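Local coordinates for protein methyltransferase (Pyrococcus horikoshii, PDB 1IXK) that probably transfers a methyl group from S-adenosyl-L-methionine to cytosine in RNA, possibly tRNA, as an enzyme of the RsmB/NOP family, at residues Arg45-Leu59 against Thr97-Tyr109. Sequence-based numbering, arbitrary orientation.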
loop_
_atom_site.group_PDB
_atom_site.type_symbol
_atom_site.label_atom_id
_atom_site.label_comp_id
_atom_site.label_asym_id
_atom_site.label_seq_id
_atom_site.Cartn_x
_atom_site.Cartn_y
_atom_site.Cartn_z
ATOM N N ARG A 45 3.423 -16.276 0.483
ATOM C CA ARG A 45 4.645 -15.516 0.250
ATOM C C ARG A 45 4.607 -15.096 -1.218
ATOM O O ARG A 45 4.464 -15.938 -2.105
ATOM C CB ARG A 45 5.879 -16.382 0.536
ATOM C CG ARG A 45 7.201 -15.661 0.338
ATOM C CD ARG A 45 8.390 -16.445 0.889
ATOM N NE ARG A 45 8.407 -16.486 2.350
ATOM C CZ ARG A 45 7.728 -17.359 3.091
ATOM N NH1 ARG A 45 6.971 -18.286 2.515
ATOM N NH2 ARG A 45 7.800 -17.298 4.416
ATOM N N CYS A 46 4.710 -13.795 -1.476
ATOM C CA CYS A 46 4.662 -13.297 -2.847
ATOM C C CYS A 46 5.946 -12.572 -3.232
ATOM O O CYS A 46 6.705 -12.119 -2.371
ATOM C CB CYS A 46 3.473 -12.346 -3.028
ATOM S SG CYS A 46 1.879 -12.932 -2.364
ATOM N N PHE A 47 6.195 -12.464 -4.533
ATOM C CA PHE A 47 7.395 -11.776 -4.990
ATOM C C PHE A 47 7.114 -10.937 -6.222
ATOM O O PHE A 47 6.147 -11.168 -6.942
ATOM C CB PHE A 47 8.516 -12.789 -5.280
ATOM C CG PHE A 47 8.214 -13.727 -6.418
ATOM C CD1 PHE A 47 8.420 -13.336 -7.738
ATOM C CD2 PHE A 47 7.690 -14.992 -6.169
ATOM C CE1 PHE A 47 8.109 -14.189 -8.792
ATOM C CE2 PHE A 47 7.373 -15.856 -7.222
ATOM C CZ PHE A 47 7.582 -15.454 -8.535
ATOM N N ARG A 48 7.990 -9.969 -6.456
ATOM C CA ARG A 48 7.884 -9.067 -7.588
ATOM C C ARG A 48 9.130 -9.233 -8.443
ATOM O O ARG A 48 10.243 -9.236 -7.929
ATOM C CB ARG A 48 7.801 -7.628 -7.080
ATOM C CG ARG A 48 7.833 -6.556 -8.150
ATOM C CD ARG A 48 8.064 -5.199 -7.503
ATOM N NE ARG A 48 9.477 -4.851 -7.403
ATOM C CZ ARG A 48 10.033 -4.242 -6.359
ATOM N NH1 ARG A 48 11.326 -3.956 -6.375
ATOM N NH2 ARG A 48 9.309 -3.943 -5.285
ATOM N N VAL A 49 8.944 -9.386 -9.746
ATOM C CA VAL A 49 10.084 -9.528 -10.647
ATOM C C VAL A 49 10.729 -8.154 -10.822
ATOM O O VAL A 49 10.035 -7.175 -11.101
ATOM C CB VAL A 49 9.647 -10.022 -12.037
ATOM C CG1 VAL A 49 10.851 -10.068 -12.967
ATOM C CG2 VAL A 49 8.986 -11.395 -11.925
ATOM N N ASN A 50 12.047 -8.081 -10.657
ATOM C CA ASN A 50 12.749 -6.818 -10.835
ATOM C C ASN A 50 13.096 -6.687 -12.312
ATOM O O ASN A 50 14.112 -7.208 -12.781
ATOM C CB ASN A 50 14.016 -6.771 -9.980
ATOM C CG ASN A 50 14.829 -5.514 -10.219
ATOM O OD1 ASN A 50 14.326 -4.533 -10.768
ATOM N ND2 ASN A 50 16.087 -5.534 -9.804
ATOM N N THR A 51 12.235 -5.988 -13.043
ATOM C CA THR A 51 12.425 -5.807 -14.472
ATOM C C THR A 51 13.617 -4.927 -14.828
ATOM O O THR A 51 13.925 -4.736 -16.004
ATOM C CB THR A 51 11.148 -5.262 -15.122
ATOM O OG1 THR A 51 10.783 -4.018 -14.514
ATOM C CG2 THR A 51 10.017 -6.265 -14.943
ATOM N N LEU A 52 14.290 -4.391 -13.815
ATOM C CA LEU A 52 15.473 -3.582 -14.065
ATOM C C LEU A 52 16.600 -4.549 -14.410
ATOM O O LEU A 52 17.584 -4.168 -15.042
ATOM C CB LEU A 52 15.873 -2.778 -12.826
ATOM C CG LEU A 52 15.106 -1.494 -12.499
ATOM C CD1 LEU A 52 15.687 -0.876 -11.247
ATOM C CD2 LEU A 52 15.200 -0.515 -13.666
ATOM N N LYS A 53 16.438 -5.807 -13.997
ATOM C CA LYS A 53 17.450 -6.829 -14.244
ATOM C C LYS A 53 17.021 -8.026 -15.084
ATOM O O LYS A 53 17.870 -8.739 -15.613
ATOM C CB LYS A 53 18.006 -7.337 -12.916
ATOM C CG LYS A 53 18.834 -6.324 -12.156
ATOM C CD LYS A 53 19.574 -6.989 -11.009
ATOM C CE LYS A 53 20.619 -6.065 -10.416
ATOM N NZ LYS A 53 21.480 -6.786 -9.448
ATOM N N ILE A 54 15.717 -8.257 -15.212
ATOM C CA ILE A 54 15.241 -9.397 -15.991
ATOM C C ILE A 54 13.758 -9.288 -16.328
ATOM O O ILE A 54 12.978 -8.726 -15.558
ATOM C CB ILE A 54 15.490 -10.715 -15.220
ATOM C CG1 ILE A 54 15.103 -11.914 -16.086
ATOM C CG2 ILE A 54 14.698 -10.712 -13.917
ATOM C CD1 ILE A 54 15.385 -13.250 -15.436
ATOM N N SER A 55 13.371 -9.827 -17.482
ATOM C CA SER A 55 11.978 -9.782 -17.901
ATOM C C SER A 55 11.158 -10.736 -17.043
ATOM O O SER A 55 11.699 -11.652 -16.426
ATOM C CB SER A 55 11.840 -10.183 -19.374
ATOM O OG SER A 55 12.058 -11.573 -19.555
ATOM N N VAL A 56 9.850 -10.510 -17.005
ATOM C CA VAL A 56 8.954 -11.356 -16.232
ATOM C C VAL A 56 8.927 -12.753 -16.844
ATOM O O VAL A 56 8.969 -13.757 -16.130
ATOM C CB VAL A 56 7.522 -10.777 -16.217
ATOM C CG1 VAL A 56 6.570 -11.744 -15.530
ATOM C CG2 VAL A 56 7.521 -9.434 -15.498
ATOM N N GLN A 57 8.883 -12.801 -18.172
ATOM C CA GLN A 57 8.843 -14.061 -18.906
ATOM C C GLN A 57 10.053 -14.941 -18.586
ATOM O O GLN A 57 9.910 -16.141 -18.350
ATOM C CB GLN A 57 8.789 -13.784 -20.410
ATOM C CG GLN A 57 8.065 -14.850 -21.214
ATOM C CD GLN A 57 8.376 -14.771 -22.697
ATOM O OE1 GLN A 57 9.499 -15.047 -23.123
ATOM N NE2 GLN A 57 7.384 -14.388 -23.492
ATOM N N ASP A 58 11.241 -14.342 -18.579
ATOM C CA ASP A 58 12.462 -15.087 -18.287
ATOM C C ASP A 58 12.577 -15.538 -16.835
ATOM O O ASP A 58 12.990 -16.668 -16.562
ATOM C CB ASP A 58 13.702 -14.264 -18.653
ATOM C CG ASP A 58 13.877 -14.108 -20.150
ATOM O OD1 ASP A 58 13.527 -15.054 -20.888
ATOM O OD2 ASP A 58 14.372 -13.049 -20.592
ATOM N N LEU A 59 12.227 -14.656 -15.902
ATOM C CA LEU A 59 12.304 -14.991 -14.486
ATOM C C LEU A 59 11.366 -16.148 -14.163
ATOM O O LEU A 59 11.734 -17.072 -13.433
ATOM C CB LEU A 59 11.954 -13.766 -13.629
ATOM C CG LEU A 59 12.017 -13.893 -12.100
ATOM C CD1 LEU A 59 10.856 -14.739 -11.594
ATOM C CD2 LEU A 59 13.346 -14.500 -11.682
ATOM N N THR A 97 20.585 -12.275 -6.121
ATOM C CA THR A 97 21.198 -11.392 -7.107
ATOM C C THR A 97 20.266 -10.252 -7.522
ATOM O O THR A 97 20.514 -9.561 -8.510
ATOM C CB THR A 97 21.657 -12.175 -8.365
ATOM O OG1 THR A 97 20.536 -12.816 -8.982
ATOM C CG2 THR A 97 22.689 -13.232 -7.980
ATOM N N GLY A 98 19.190 -10.066 -6.762
ATOM C CA GLY A 98 18.249 -8.991 -7.041
ATOM C C GLY A 98 17.324 -9.136 -8.237
ATOM O O GLY A 98 16.907 -8.128 -8.812
ATOM N N LEU A 99 16.987 -10.365 -8.617
ATOM C CA LEU A 99 16.093 -10.573 -9.750
ATOM C C LEU A 99 14.629 -10.520 -9.320
ATOM O O LEU A 99 13.737 -10.315 -10.143
ATOM C CB LEU A 99 16.393 -11.907 -10.440
ATOM C CG LEU A 99 17.813 -12.034 -10.997
ATOM C CD1 LEU A 99 17.880 -13.241 -11.929
ATOM C CD2 LEU A 99 18.195 -10.762 -11.751
ATOM N N ILE A 100 14.394 -10.714 -8.025
ATOM C CA ILE A 100 13.051 -10.658 -7.463
ATOM C C ILE A 100 13.110 -9.994 -6.094
ATOM O O ILE A 100 14.165 -9.955 -5.455
ATOM C CB ILE A 100 12.409 -12.064 -7.314
ATOM C CG1 ILE A 100 13.291 -12.966 -6.446
ATOM C CG2 ILE A 100 12.188 -12.687 -8.691
ATOM C CD1 ILE A 100 12.617 -14.264 -6.053
ATOM N N TYR A 101 11.979 -9.453 -5.657
ATOM C CA TYR A 101 11.892 -8.793 -4.360
ATOM C C TYR A 101 10.664 -9.339 -3.653
ATOM O O TYR A 101 9.592 -9.433 -4.249
ATOM C CB TYR A 101 11.773 -7.277 -4.540
ATOM C CG TYR A 101 11.774 -6.510 -3.237
ATOM C CD1 TYR A 101 10.589 -6.275 -2.540
ATOM C CD2 TYR A 101 12.966 -6.043 -2.684
ATOM C CE1 TYR A 101 10.594 -5.592 -1.320
ATOM C CE2 TYR A 101 12.981 -5.362 -1.471
ATOM C CZ TYR A 101 11.793 -5.141 -0.796
ATOM O OH TYR A 101 11.813 -4.462 0.400
ATOM N N ILE A 102 10.821 -9.709 -2.385
ATOM C CA ILE A 102 9.709 -10.265 -1.617
ATOM C C ILE A 102 8.918 -9.187 -0.876
ATOM O O ILE A 102 9.478 -8.405 -0.117
ATOM C CB ILE A 102 10.205 -11.291 -0.572
ATOM C CG1 ILE A 102 11.038 -12.381 -1.253
ATOM C CG2 ILE A 102 9.013 -11.908 0.149
ATOM C CD1 ILE A 102 10.256 -13.239 -2.227
ATOM N N GLN A 103 7.612 -9.158 -1.108
ATOM C CA GLN A 103 6.728 -8.199 -0.460
ATOM C C GLN A 103 5.293 -8.683 -0.604
ATOM O O GLN A 103 4.985 -9.506 -1.468
ATOM C CB GLN A 103 6.880 -6.804 -1.086
ATOM C CG GLN A 103 6.501 -6.721 -2.554
ATOM C CD GLN A 103 6.683 -5.323 -3.129
ATOM O OE1 GLN A 103 6.880 -5.164 -4.328
ATOM N NE2 GLN A 103 6.606 -4.306 -2.274
ATOM N N GLU A 104 4.414 -8.170 0.246
ATOM C CA GLU A 104 3.012 -8.560 0.217
ATOM C C GLU A 104 2.348 -8.123 -1.080
ATOM O O GLU A 104 2.711 -7.101 -1.662
ATOM C CB GLU A 104 2.279 -7.937 1.404
ATOM C CG GLU A 104 2.787 -8.403 2.753
ATOM C CD GLU A 104 2.117 -7.670 3.895
ATOM O OE1 GLU A 104 0.872 -7.600 3.901
ATOM O OE2 GLU A 104 2.835 -7.166 4.785
ATOM N N ALA A 105 1.367 -8.898 -1.524
ATOM C CA ALA A 105 0.653 -8.588 -2.754
ATOM C C ALA A 105 0.046 -7.190 -2.693
ATOM O O ALA A 105 0.179 -6.406 -3.629
ATOM C CB ALA A 105 -0.441 -9.619 -3.001
ATOM N N SER A 106 -0.619 -6.872 -1.587
ATOM C CA SER A 106 -1.246 -5.564 -1.453
ATOM C C SER A 106 -0.259 -4.409 -1.601
ATOM O O SER A 106 -0.599 -3.372 -2.173
ATOM C CB SER A 106 -1.977 -5.455 -0.105
ATOM O OG SER A 106 -1.073 -5.526 0.984
ATOM N N SER A 107 0.964 -4.584 -1.102
ATOM C CA SER A 107 1.964 -3.526 -1.186
ATOM C C SER A 107 2.405 -3.235 -2.627
ATOM O O SER A 107 3.053 -2.228 -2.885
ATOM C CB SER A 107 3.186 -3.873 -0.317
ATOM O OG SER A 107 3.882 -4.999 -0.828
HETATM N N MSE A 108 2.041 -4.112 -3.559
HETATM C CA MSE A 108 2.396 -3.927 -4.963
HETATM C C MSE A 108 1.415 -2.993 -5.675
HETATM O O MSE A 108 1.754 -2.365 -6.678
HETATM C CB MSE A 108 2.409 -5.278 -5.691
HETATM C CG MSE A 108 3.467 -6.265 -5.203
HETATM SE SE MSE A 108 3.468 -7.825 -6.165
HETATM C CE MSE A 108 4.253 -8.927 -4.990
ATOM N N TYR A 109 0.206 -2.885 -5.139
ATOM C CA TYR A 109 -0.827 -2.057 -5.757
ATOM C C TYR A 109 -0.515 -0.555 -5.860
ATOM O O TYR A 109 -0.608 0.020 -6.943
ATOM C CB TYR A 109 -2.160 -2.256 -5.013
ATOM C CG TYR A 109 -3.409 -1.925 -5.818
ATOM C CD1 TYR A 109 -3.337 -1.179 -6.992
ATOM C CD2 TYR A 109 -4.668 -2.337 -5.380
ATOM C CE1 TYR A 109 -4.486 -0.850 -7.712
ATOM C CE2 TYR A 109 -5.825 -2.011 -6.092
ATOM C CZ TYR A 109 -5.722 -1.267 -7.254
ATOM O OH TYR A 109 -6.854 -0.927 -7.957
HETATM O O HOH W 1 5.074 -11.828 0.590
#
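Arg48 and Tyr101 form the antiparallel hydrogen-bonded pair between strands 46-49 and 100-102. Arg48 N gives to Tyr101 O at 2.8 Å, and Tyr101 N gives back to Arg48 O. Tyr101 CB lies over one face of the Arg48 guanidinium, offset toward its rim; the ring plane is nearly parallel (8°). The arginine chain bends at chi3 (91°), and NH2 reaches Gln103 OE1 at 2.9 Å, coming from above the carbonyl plane. NE also bonds Gln138, NH1 bonds Ser134, and NH2 has Gly131 O as a second partner. A leucine in place of Arg48 would probably leave Gln103 OE1 without this donor and remove the side-chain bonds to Gln138, Ser134 and Gly131.

On the other sheet face the packing is close and apolar. Ile100 CG2 sits 3.6 Å from Leu59 CG and also meets the Phe47 ring, while Ile102 CD1 presses on Phe47 CB at 3.5 Å. Asn50 ND2 makes a buried, nearly straight bond to Gly98 O, 2.9 Å away, and also bonds Leu166 O. Solvent reaches Lys53 and Thr97, where Lys53 NZ bonds Thr97 O at 3.1 Å and also Arg165 O.

Strand 46-49 lies between outer strand 100-102 and strand 79-82, joined to the latter by backbone hydrogen bonds and the Cys46-Cys81 disulfide. Helix 56-65 packs on the Phe47 face. The Arg48 face of this RsmF-type N-terminal sheet meets helix 131-139 of the Rossmann-like methyltransferase fold, beside the predicted S-adenosyl-L-methionine site.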